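Local coordinates for protein possible metal-dependent hydrolase (Veillonella parvula, PDB 3RPC) that is of unconfirmed function but probably acts as a metal-dependent hydrolase of the metallo-beta-lactamase superfamily, with two zinc ions bound side by side, at residues A[17-26]-A[155-165]; A[62-72]-A[85-95]. All coordinates share one frame; numbering follows the deposited sequence. Where two conformers were deposited one is given.

From the N terminus, 17-26 forms a hairpin of one mixed sheet, and contact 1 brings 155-165, a hairpin of the other sheet, against it, closing a loop of 128 residues. Contact 2 lies within that loop and spans just 12 residues: strands 67-69 and 92-94 of its segments 62-72 and 85-95 are parallel neighbours, with helix 80-85 on the path between them. The two contacts do not cross. They share a sheet, since strand 22-26 lies beside 67-69, with Leu25 O close to Val69 N (2.9 Å). Contact 1 thus joins sheet to sheet across the sandwich, and contact 2 joins strand to strand within one of its layers.

Contact 1 of 2, residues A[17-26]-A[155-165]; sequences LTIKNTTFLI and FEAADEPTVYL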
loop_
_atom_site.group_PDB
_atom_site.type_symbol
_atom_site.label_atom_id
_atom_site.label_comp_id
_atom_site.label_asym_id
_atom_site.label_seq_id
_atom_site.Cartn_x
_atom_site.Cartn_y
_atom_site.Cartn_z
ATOM N N LEU A 17 -9.490 -22.311 -5.011
ATOM C CA LEU A 17 -8.322 -22.703 -4.243
ATOM C C LEU A 17 -8.775 -23.552 -3.078
ATOM O O LEU A 17 -9.511 -23.086 -2.209
ATOM C CB LEU A 17 -7.585 -21.463 -3.725
ATOM C CG LEU A 17 -6.379 -21.713 -2.815
ATOM C CD1 LEU A 17 -5.282 -22.444 -3.586
ATOM C CD2 LEU A 17 -5.840 -20.400 -2.242
ATOM N N THR A 18 -8.344 -24.806 -3.060
ATOM C CA THR A 18 -8.726 -25.696 -1.967
ATOM C C THR A 18 -7.527 -25.896 -1.075
ATOM O O THR A 18 -6.452 -26.267 -1.541
ATOM C CB THR A 18 -9.194 -27.074 -2.464
ATOM O OG1 THR A 18 -10.337 -26.924 -3.318
ATOM C CG2 THR A 18 -9.566 -27.961 -1.274
ATOM N N ILE A 19 -7.713 -25.635 0.211
ATOM C CA ILE A 19 -6.665 -25.838 1.195
ATOM C C ILE A 19 -7.351 -26.579 2.319
ATOM O O ILE A 19 -8.321 -26.082 2.890
ATOM C CB ILE A 19 -6.108 -24.512 1.724
ATOM C CG1 ILE A 19 -5.498 -23.691 0.593
ATOM C CG2 ILE A 19 -5.060 -24.762 2.803
ATOM C CD1 ILE A 19 -5.049 -22.300 1.045
ATOM N N LYS A 20 -6.869 -27.782 2.612
ATOM C CA LYS A 20 -7.541 -28.647 3.574
ATOM C C LYS A 20 -8.976 -28.919 3.115
ATOM O O LYS A 20 -9.186 -29.345 1.978
ATOM C CB LYS A 20 -7.475 -28.039 4.976
ATOM C CG LYS A 20 -6.144 -28.324 5.687
ATOM C CD LYS A 20 -5.720 -27.196 6.613
ATOM C CE LYS A 20 -4.593 -27.624 7.555
ATOM N NZ LYS A 20 -3.668 -28.642 6.974
ATOM N N ASN A 21 -9.962 -28.678 3.971
ATOM C CA ASN A 21 -11.359 -28.894 3.599
ATOM C C ASN A 21 -12.072 -27.610 3.193
ATOM O O ASN A 21 -13.298 -27.570 3.117
ATOM C CB ASN A 21 -12.135 -29.566 4.735
ATOM C CG ASN A 21 -11.573 -30.921 5.108
ATOM O OD1 ASN A 21 -11.387 -31.222 6.289
ATOM N ND2 ASN A 21 -11.299 -31.748 4.106
ATOM N N THR A 22 -11.305 -26.555 2.932
ATOM C CA THR A 22 -11.902 -25.277 2.576
ATOM C C THR A 22 -11.615 -24.930 1.126
ATOM O O THR A 22 -10.459 -24.931 0.704
ATOM C CB THR A 22 -11.371 -24.147 3.478
ATOM O OG1 THR A 22 -11.831 -24.363 4.818
ATOM C CG2 THR A 22 -11.861 -22.791 2.988
ATOM N N THR A 23 -12.666 -24.638 0.365
ATOM C CA THR A 23 -12.481 -24.196 -1.008
ATOM C C THR A 23 -12.920 -22.742 -1.170
ATOM O O THR A 23 -14.072 -22.405 -0.922
ATOM C CB THR A 23 -13.247 -25.089 -1.991
ATOM O OG1 THR A 23 -12.696 -26.413 -1.960
ATOM C CG2 THR A 23 -13.150 -24.547 -3.410
ATOM N N PHE A 24 -11.986 -21.895 -1.598
ATOM C CA PHE A 24 -12.251 -20.498 -1.868
ATOM C C PHE A 24 -12.516 -20.284 -3.348
ATOM O O PHE A 24 -11.671 -20.616 -4.187
ATOM C CB PHE A 24 -11.032 -19.643 -1.492
ATOM C CG PHE A 24 -10.652 -19.710 -0.040
ATOM C CD1 PHE A 24 -11.283 -18.896 0.895
ATOM C CD2 PHE A 24 -9.652 -20.569 0.393
ATOM C CE1 PHE A 24 -10.927 -18.942 2.237
ATOM C CE2 PHE A 24 -9.287 -20.623 1.740
ATOM C CZ PHE A 24 -9.924 -19.804 2.659
ATOM N N LEU A 25 -13.672 -19.710 -3.666
ATOM C CA LEU A 25 -13.923 -19.206 -5.010
ATOM C C LEU A 25 -13.338 -17.799 -5.087
ATOM O O LEU A 25 -13.757 -16.897 -4.355
ATOM C CB LEU A 25 -15.434 -19.197 -5.300
ATOM C CG LEU A 25 -15.857 -18.582 -6.635
ATOM C CD1 LEU A 25 -15.290 -19.372 -7.797
ATOM C CD2 LEU A 25 -17.389 -18.508 -6.748
ATOM N N ILE A 26 -12.356 -17.639 -5.967
ATOM C CA ILE A 26 -11.619 -16.387 -6.093
ATOM C C ILE A 26 -12.118 -15.557 -7.274
ATOM O O ILE A 26 -12.265 -16.071 -8.387
ATOM C CB ILE A 26 -10.122 -16.681 -6.259
ATOM C CG1 ILE A 26 -9.562 -17.255 -4.956
ATOM C CG2 ILE A 26 -9.356 -15.419 -6.660
ATOM C CD1 ILE A 26 -8.190 -17.891 -5.103
ATOM N N PHE A 155 -2.407 -16.844 1.725
ATOM C CA PHE A 155 -3.114 -17.905 2.455
ATOM C C PHE A 155 -2.080 -18.792 3.155
ATOM O O PHE A 155 -1.181 -19.331 2.508
ATOM C CB PHE A 155 -3.948 -18.796 1.517
ATOM C CG PHE A 155 -4.995 -18.067 0.714
ATOM C CD1 PHE A 155 -6.336 -18.137 1.074
ATOM C CD2 PHE A 155 -4.651 -17.350 -0.418
ATOM C CE1 PHE A 155 -7.307 -17.495 0.320
ATOM C CE2 PHE A 155 -5.621 -16.702 -1.179
ATOM C CZ PHE A 155 -6.950 -16.768 -0.804
ATOM N N GLU A 156 -2.205 -18.937 4.471
ATOM C CA GLU A 156 -1.320 -19.796 5.250
ATOM C C GLU A 156 -2.136 -20.822 6.020
ATOM O O GLU A 156 -3.232 -20.521 6.484
ATOM C CB GLU A 156 -0.511 -18.972 6.245
ATOM C CG GLU A 156 0.449 -18.004 5.599
ATOM C CD GLU A 156 1.133 -17.108 6.613
ATOM O OE1 GLU A 156 0.568 -16.906 7.708
ATOM O OE2 GLU A 156 2.237 -16.614 6.320
ATOM N N ALA A 157 -1.598 -22.029 6.160
ATOM C CA ALA A 157 -2.238 -23.057 6.984
ATOM C C ALA A 157 -1.205 -24.112 7.355
ATOM O O ALA A 157 -0.220 -24.300 6.639
ATOM C CB ALA A 157 -3.418 -23.689 6.245
ATOM N N ALA A 158 -1.429 -24.802 8.469
ATOM C CA ALA A 158 -0.460 -25.771 8.972
ATOM C C ALA A 158 -0.152 -26.867 7.962
ATOM O O ALA A 158 -1.061 -27.530 7.459
ATOM C CB ALA A 158 -0.960 -26.386 10.274
ATOM N N ASP A 159 1.135 -27.039 7.657
ATOM C CA ASP A 159 1.596 -28.124 6.791
ATOM C C ASP A 159 1.114 -27.983 5.357
ATOM O O ASP A 159 1.126 -28.951 4.594
ATOM C CB ASP A 159 1.157 -29.474 7.355
ATOM C CG ASP A 159 1.588 -29.665 8.791
ATOM O OD1 ASP A 159 2.771 -29.398 9.097
ATOM O OD2 ASP A 159 0.742 -30.064 9.615
ATOM N N GLU A 160 0.700 -26.773 4.994
ATOM C CA GLU A 160 0.242 -26.504 3.640
ATOM C C GLU A 160 1.162 -25.474 2.999
ATOM O O GLU A 160 1.763 -24.661 3.697
ATOM C CB GLU A 160 -1.191 -25.961 3.661
ATOM C CG GLU A 160 -2.216 -26.868 4.335
ATOM C CD GLU A 160 -2.394 -28.168 3.582
ATOM O OE1 GLU A 160 -2.004 -28.223 2.394
ATOM O OE2 GLU A 160 -2.912 -29.139 4.176
ATOM N N PRO A 161 1.269 -25.493 1.663
ATOM C CA PRO A 161 2.045 -24.443 1.001
ATOM C C PRO A 161 1.402 -23.092 1.254
ATOM O O PRO A 161 0.180 -22.973 1.239
ATOM C CB PRO A 161 1.936 -24.805 -0.490
ATOM C CG PRO A 161 0.690 -25.645 -0.590
ATOM C CD PRO A 161 0.638 -26.420 0.702
ATOM N N THR A 162 2.225 -22.084 1.507
ATOM C CA THR A 162 1.729 -20.727 1.579
ATOM C C THR A 162 1.463 -20.261 0.157
ATOM O O THR A 162 2.318 -20.395 -0.714
ATOM C CB THR A 162 2.746 -19.817 2.257
ATOM O OG1 THR A 162 2.854 -20.194 3.633
ATOM C CG2 THR A 162 2.317 -18.356 2.154
ATOM N N VAL A 163 0.262 -19.743 -0.069
ATOM C CA VAL A 163 -0.173 -19.329 -1.395
ATOM C C VAL A 163 -0.306 -17.813 -1.459
ATOM O O VAL A 163 -0.986 -17.208 -0.630
ATOM C CB VAL A 163 -1.530 -19.967 -1.748
ATOM C CG1 VAL A 163 -1.992 -19.522 -3.123
ATOM C CG2 VAL A 163 -1.437 -21.488 -1.667
ATOM N N TYR A 164 0.339 -17.201 -2.456
ATOM C CA TYR A 164 0.266 -15.754 -2.654
ATOM C C TYR A 164 -0.566 -15.477 -3.895
ATOM O O TYR A 164 -0.111 -15.708 -5.017
ATOM C CB TYR A 164 1.679 -15.171 -2.819
ATOM C CG TYR A 164 1.776 -13.664 -2.983
ATOM C CD1 TYR A 164 0.713 -12.813 -2.668
ATOM C CD2 TYR A 164 2.948 -13.090 -3.465
ATOM C CE1 TYR A 164 0.834 -11.421 -2.820
ATOM C CE2 TYR A 164 3.067 -11.732 -3.624
ATOM C CZ TYR A 164 2.018 -10.898 -3.313
ATOM O OH TYR A 164 2.185 -9.534 -3.486
ATOM N N LEU A 165 -1.796 -15.014 -3.690
ATOM C CA LEU A 165 -2.641 -14.521 -4.768
ATOM C C LEU A 165 -2.261 -13.059 -4.953
ATOM O O LEU A 165 -2.636 -12.196 -4.168
ATOM C CB LEU A 165 -4.110 -14.658 -4.362
ATOM C CG LEU A 165 -5.170 -14.165 -5.335
ATOM C CD1 LEU A 165 -5.331 -15.130 -6.499
ATOM C CD2 LEU A 165 -6.499 -14.023 -4.584
#
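Leu17 and Phe155 meet head-on at the middle of this interface, a methyl group against a ring. The CD2 methyl of Leu17 sits squarely over one face of the Phe155 ring, 3.7 Å from its centroid and 9° off the normal, a CH-pi contact. The same methyl touches Val163 CG1, so one bump is received by a hollow made of a ring and a valine branch. CG anti to the backbone N (chi1 176°) carries the isobutyl group across, and CD2, which continues the extended chain, is the branch that reaches the ring.

Phe155 is also a projection. It turns its edge toward the face of Phe24 in an edge-to-face pair with centroids 5.1 Å apart and planes at 55°. Phe155 CE1 stands above the centre of the Phe24 ring, whose opposite face carries Thr22 CG2 toward its rim.

Ile19 divides its two branches: CD1 packs on Phe155 CB at 3.7 Å, while CG2 rests against the notch formed by Ala157 CB and Glu160 CG. At the far end Ile26 and Leu165 reach toward each other tip to tip, through Ile26 CG2 and Leu165 CD2 (3.8 Å).

At the turn end the contact becomes polar. Lys20, its chain bent at chi2 and chi4, leads NZ to Ala158 O at 2.9 Å, and Glu160 OE2 accepts from NZ through its anti lone pair, also at 2.9 Å, in a salt bridge. Glu160 OE1 is bonded to Thr5 OG1, giving each carboxylate oxygen its own partner.

Both hairpins present their apolar sides to the space between the sheets. Strand 123-128 flanks the core, Leu125 against Phe155 and Ile123 against Phe24; strand 186-190 continues it beyond Val163 and Leu165, and helix 173-182 packs on the outer side through Tyr164.

Contact 2 of 2, residues A[62-72]-A[85-95]; sequences LSNVTAVVVTH and SIPKSLPIFVQ. With ZN (zinc ion), chain E.
Val68 and Ile92 lie side by side and point the same way, as paired residues of adjacent parallel strands do, and Ile92 CD1 comes to 3.6 Å from Val68 CB. Ile92 has chi1 -42° and chi2 -61°, a bend that folds its terminal methyl back toward the valine. Ile86, just after helix 80-85, reaches Val68 tip to tip, CG2 to CG2, and Val70 CG2 crosses to Ile92 CG2 (3.7 Å). These branches form a continuous aliphatic patch on the side of the sheet that carries Val68 and Ile92.

The opposite side carries Val69 and Phe93. Phe93 turns its ring edge to Ala67: CB lies in the ring plane, 3.9 Å from CE2. At the entrance to the strands Leu90 meets Val65 at about a right angle, CD1 to CG1.

Three backbone bonds fix this register. Val68 N donates to Pro91 O (2.8 Å), Phe93 N to Val68 O, and Val70 N to Phe93 O, all three bonds nearly straight. Beyond them the strands part, and one water takes over, donating to Val70 O and accepting from Gln95 N.

The segment 62-72 ends at His72. Its ND1 donates to Thr71 OG1, which lies in the ring plane, and Thr71 OG1 is itself bonded to Asp27; the pair should limit rotation of the ring and present NE2 to a zinc ion at 2.2 Å. A water, His74, His132 and Asp168 complete that site. In the loop that follows its first strand, this beta-alpha-beta unit carries the HxHxDH motif (His72, His74, Asp76, His77) that marks the metallo-beta-lactamase superfamily; between them its residues bind both zinc ions.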
loop_
_atom_site.group_PDB
_atom_site.type_symbol
_atom_site.label_atom_id
_atom_site.label_comp_id
_atom_site.label_asym_id
_atom_site.label_seq_id
_atom_site.Cartn_x
_atom_site.Cartn_y
_atom_site.Cartn_z
ATOM N N LEU A 62 -19.967 -24.208 -8.540
ATOM C CA LEU A 62 -20.349 -23.784 -7.198
ATOM C C LEU A 62 -20.301 -24.898 -6.156
ATOM O O LEU A 62 -20.310 -24.620 -4.961
ATOM C CB LEU A 62 -21.754 -23.178 -7.215
ATOM C CG LEU A 62 -21.932 -21.896 -8.027
ATOM C CD1 LEU A 62 -23.402 -21.512 -8.083
ATOM C CD2 LEU A 62 -21.091 -20.774 -7.441
ATOM N N SER A 63 -20.238 -26.147 -6.613
ATOM C CA SER A 63 -20.497 -27.313 -5.756
ATOM C C SER A 63 -19.927 -27.265 -4.330
ATOM O O SER A 63 -20.685 -27.224 -3.354
ATOM C CB SER A 63 -20.094 -28.620 -6.461
ATOM O OG SER A 63 -18.813 -28.523 -7.065
ATOM N N ASN A 64 -18.603 -27.287 -4.210
ATOM C CA ASN A 64 -17.955 -27.395 -2.900
ATOM C C ASN A 64 -17.351 -26.092 -2.388
ATOM O O ASN A 64 -16.421 -26.105 -1.574
ATOM C CB ASN A 64 -16.867 -28.474 -2.927
ATOM C CG ASN A 64 -17.426 -29.873 -2.757
ATOM O OD1 ASN A 64 -18.200 -30.138 -1.833
ATOM N ND2 ASN A 64 -17.038 -30.779 -3.651
ATOM N N VAL A 65 -17.879 -24.968 -2.854
ATOM C CA VAL A 65 -17.369 -23.669 -2.410
ATOM C C VAL A 65 -17.743 -23.401 -0.948
ATOM O O VAL A 65 -18.913 -23.521 -0.567
ATOM C CB VAL A 65 -17.863 -22.531 -3.333
ATOM C CG1 VAL A 65 -17.459 -21.169 -2.785
ATOM C CG2 VAL A 65 -17.313 -22.719 -4.743
ATOM N N THR A 66 -16.735 -23.054 -0.143
ATOM C CA THR A 66 -16.866 -22.778 1.288
ATOM C C THR A 66 -16.920 -21.280 1.561
ATOM O O THR A 66 -17.526 -20.830 2.537
ATOM C CB THR A 66 -15.626 -23.281 2.069
ATOM O OG1 THR A 66 -15.205 -24.553 1.565
ATOM C CG2 THR A 66 -15.940 -23.392 3.557
ATOM N N ALA A 67 -16.232 -20.511 0.721
ATOM C CA ALA A 67 -16.148 -19.067 0.912
ATOM C C ALA A 67 -15.720 -18.431 -0.389
ATOM O O ALA A 67 -15.249 -19.119 -1.290
ATOM C CB ALA A 67 -15.163 -18.721 2.025
ATOM N N VAL A 68 -15.917 -17.124 -0.487
ATOM C CA VAL A 68 -15.525 -16.387 -1.679
ATOM C C VAL A 68 -14.513 -15.319 -1.274
ATOM O O VAL A 68 -14.620 -14.723 -0.205
ATOM C CB VAL A 68 -16.751 -15.721 -2.331
ATOM C CG1 VAL A 68 -16.378 -15.081 -3.648
ATOM C CG2 VAL A 68 -17.856 -16.743 -2.562
ATOM N N VAL A 69 -13.512 -15.110 -2.123
ATOM C CA VAL A 69 -12.535 -14.041 -1.916
ATOM C C VAL A 69 -12.650 -13.109 -3.107
ATOM O O VAL A 69 -12.528 -13.543 -4.245
ATOM C CB VAL A 69 -11.095 -14.589 -1.846
ATOM C CG1 VAL A 69 -10.074 -13.440 -1.834
ATOM C CG2 VAL A 69 -10.932 -15.469 -0.618
ATOM N N VAL A 70 -12.913 -11.836 -2.834
ATOM C CA VAL A 70 -13.090 -10.837 -3.876
ATOM C C VAL A 70 -12.024 -9.767 -3.670
ATOM O O VAL A 70 -12.113 -8.959 -2.740
ATOM C CB VAL A 70 -14.504 -10.221 -3.798
ATOM C CG1 VAL A 70 -14.731 -9.232 -4.927
ATOM C CG2 VAL A 70 -15.562 -11.329 -3.845
ATOM N N THR A 71 -10.999 -9.774 -4.523
ATOM C CA THR A 71 -9.865 -8.871 -4.319
ATOM C C THR A 71 -10.214 -7.415 -4.598
ATOM O O THR A 71 -9.585 -6.501 -4.049
ATOM C CB THR A 71 -8.634 -9.266 -5.151
ATOM O OG1 THR A 71 -8.933 -9.154 -6.554
ATOM C CG2 THR A 71 -8.183 -10.679 -4.807
ATOM N N HIS A 72 -11.201 -7.218 -5.463
ATOM C CA HIS A 72 -11.738 -5.902 -5.804
ATOM C C HIS A 72 -12.958 -6.114 -6.679
ATOM O O HIS A 72 -13.190 -7.229 -7.147
ATOM C CB HIS A 72 -10.694 -4.974 -6.469
ATOM C CG HIS A 72 -10.189 -5.433 -7.810
ATOM N ND1 HIS A 72 -9.647 -6.683 -8.029
ATOM C CD2 HIS A 72 -10.083 -4.771 -8.990
ATOM C CE1 HIS A 72 -9.232 -6.772 -9.283
ATOM N NE2 HIS A 72 -9.499 -5.631 -9.892
ATOM N N SER A 85 -25.746 -15.852 -8.654
ATOM C CA SER A 85 -25.538 -17.300 -8.651
ATOM C C SER A 85 -24.993 -17.815 -7.323
ATOM O O SER A 85 -25.326 -18.915 -6.894
ATOM C CB SER A 85 -24.584 -17.705 -9.777
ATOM O OG SER A 85 -25.097 -17.362 -11.056
ATOM N N ILE A 86 -24.141 -17.024 -6.679
ATOM C CA ILE A 86 -23.511 -17.445 -5.430
ATOM C C ILE A 86 -24.474 -17.352 -4.238
ATOM O O ILE A 86 -25.097 -16.320 -4.027
ATOM C CB ILE A 86 -22.249 -16.595 -5.154
ATOM C CG1 ILE A 86 -21.266 -16.725 -6.320
ATOM C CG2 ILE A 86 -21.611 -16.993 -3.823
ATOM C CD1 ILE A 86 -20.134 -15.704 -6.285
ATOM N N PRO A 87 -24.604 -18.442 -3.457
ATOM C CA PRO A 87 -25.477 -18.394 -2.277
ATOM C C PRO A 87 -25.139 -17.209 -1.373
ATOM O O PRO A 87 -23.963 -16.964 -1.065
ATOM C CB PRO A 87 -25.192 -19.726 -1.573
ATOM C CG PRO A 87 -24.808 -20.639 -2.668
ATOM C CD PRO A 87 -24.046 -19.787 -3.678
ATOM N N LYS A 88 -26.171 -16.474 -0.969
ATOM C CA LYS A 88 -26.008 -15.225 -0.240
ATOM C C LYS A 88 -25.428 -15.430 1.152
ATOM O O LYS A 88 -24.981 -14.475 1.786
ATOM C CB LYS A 88 -27.349 -14.496 -0.114
ATOM C CG LYS A 88 -28.027 -14.174 -1.433
ATOM C CD LYS A 88 -27.180 -13.267 -2.317
ATOM C CE LYS A 88 -28.007 -12.778 -3.495
ATOM N NZ LYS A 88 -27.250 -11.872 -4.384
ATOM N N SER A 89 -25.443 -16.668 1.629
ATOM C CA SER A 89 -24.977 -16.947 2.978
ATOM C C SER A 89 -23.492 -17.328 3.056
ATOM O O SER A 89 -22.948 -17.453 4.151
ATOM C CB SER A 89 -25.840 -18.037 3.619
ATOM O OG SER A 89 -25.789 -19.208 2.836
ATOM N N LEU A 90 -22.832 -17.505 1.911
ATOM C CA LEU A 90 -21.408 -17.841 1.931
ATOM C C LEU A 90 -20.584 -16.659 2.414
ATOM O O LEU A 90 -20.849 -15.520 2.034
ATOM C CB LEU A 90 -20.914 -18.241 0.546
ATOM C CG LEU A 90 -21.335 -19.621 0.050
ATOM C CD1 LEU A 90 -20.887 -19.820 -1.388
ATOM C CD2 LEU A 90 -20.754 -20.700 0.966
ATOM N N PRO A 91 -19.582 -16.922 3.260
ATOM C CA PRO A 91 -18.675 -15.838 3.658
ATOM C C PRO A 91 -17.961 -15.256 2.434
ATOM O O PRO A 91 -17.440 -16.010 1.611
ATOM C CB PRO A 91 -17.661 -16.540 4.570
ATOM C CG PRO A 91 -18.384 -17.761 5.056
ATOM C CD PRO A 91 -19.235 -18.199 3.903
ATOM N N ILE A 92 -17.948 -13.929 2.333
ATOM C CA ILE A 92 -17.265 -13.219 1.255
ATOM C C ILE A 92 -16.182 -12.356 1.878
ATOM O O ILE A 92 -16.479 -11.497 2.698
ATOM C CB ILE A 92 -18.225 -12.281 0.493
ATOM C CG1 ILE A 92 -19.585 -12.955 0.242
ATOM C CG2 ILE A 92 -17.580 -11.780 -0.800
ATOM C CD1 ILE A 92 -19.520 -14.223 -0.617
ATOM N N PHE A 93 -14.933 -12.574 1.475
ATOM C CA PHE A 93 -13.811 -11.812 2.005
ATOM C C PHE A 93 -13.503 -10.685 1.036
ATOM O O PHE A 93 -13.397 -10.915 -0.163
ATOM C CB PHE A 93 -12.594 -12.727 2.170
ATOM C CG PHE A 93 -12.754 -13.723 3.286
ATOM C CD1 PHE A 93 -12.407 -13.383 4.580
ATOM C CD2 PHE A 93 -13.246 -14.991 3.034
ATOM C CE1 PHE A 93 -12.567 -14.285 5.618
ATOM C CE2 PHE A 93 -13.407 -15.908 4.071
ATOM C CZ PHE A 93 -13.060 -15.553 5.361
ATOM N N VAL A 94 -13.379 -9.473 1.563
ATOM C CA VAL A 94 -13.195 -8.288 0.735
ATOM C C VAL A 94 -12.079 -7.404 1.291
ATOM O O VAL A 94 -11.576 -7.643 2.388
ATOM C CB VAL A 94 -14.507 -7.474 0.630
ATOM C CG1 VAL A 94 -15.628 -8.335 0.047
ATOM C CG2 VAL A 94 -14.906 -6.904 1.998
ATOM N N GLN A 95 -11.674 -6.395 0.520
ATOM C CA GLN A 95 -10.485 -5.600 0.866
ATOM C C GLN A 95 -10.724 -4.378 1.744
ATOM O O GLN A 95 -9.803 -3.896 2.396
ATOM C CB GLN A 95 -9.760 -5.140 -0.414
ATOM C CG GLN A 95 -10.508 -4.057 -1.164
ATOM C CD GLN A 95 -9.798 -3.584 -2.425
ATOM O OE1 GLN A 95 -8.565 -3.591 -2.509
ATOM N NE2 GLN A 95 -10.579 -3.151 -3.401
HETATM ZN ZN ZN E . -8.898 -4.859 -11.912
HETATM O O HOH W 1 -12.888 -6.414 -2.028
HETATM O O HOH W 2 -9.717 -5.735 -13.517
#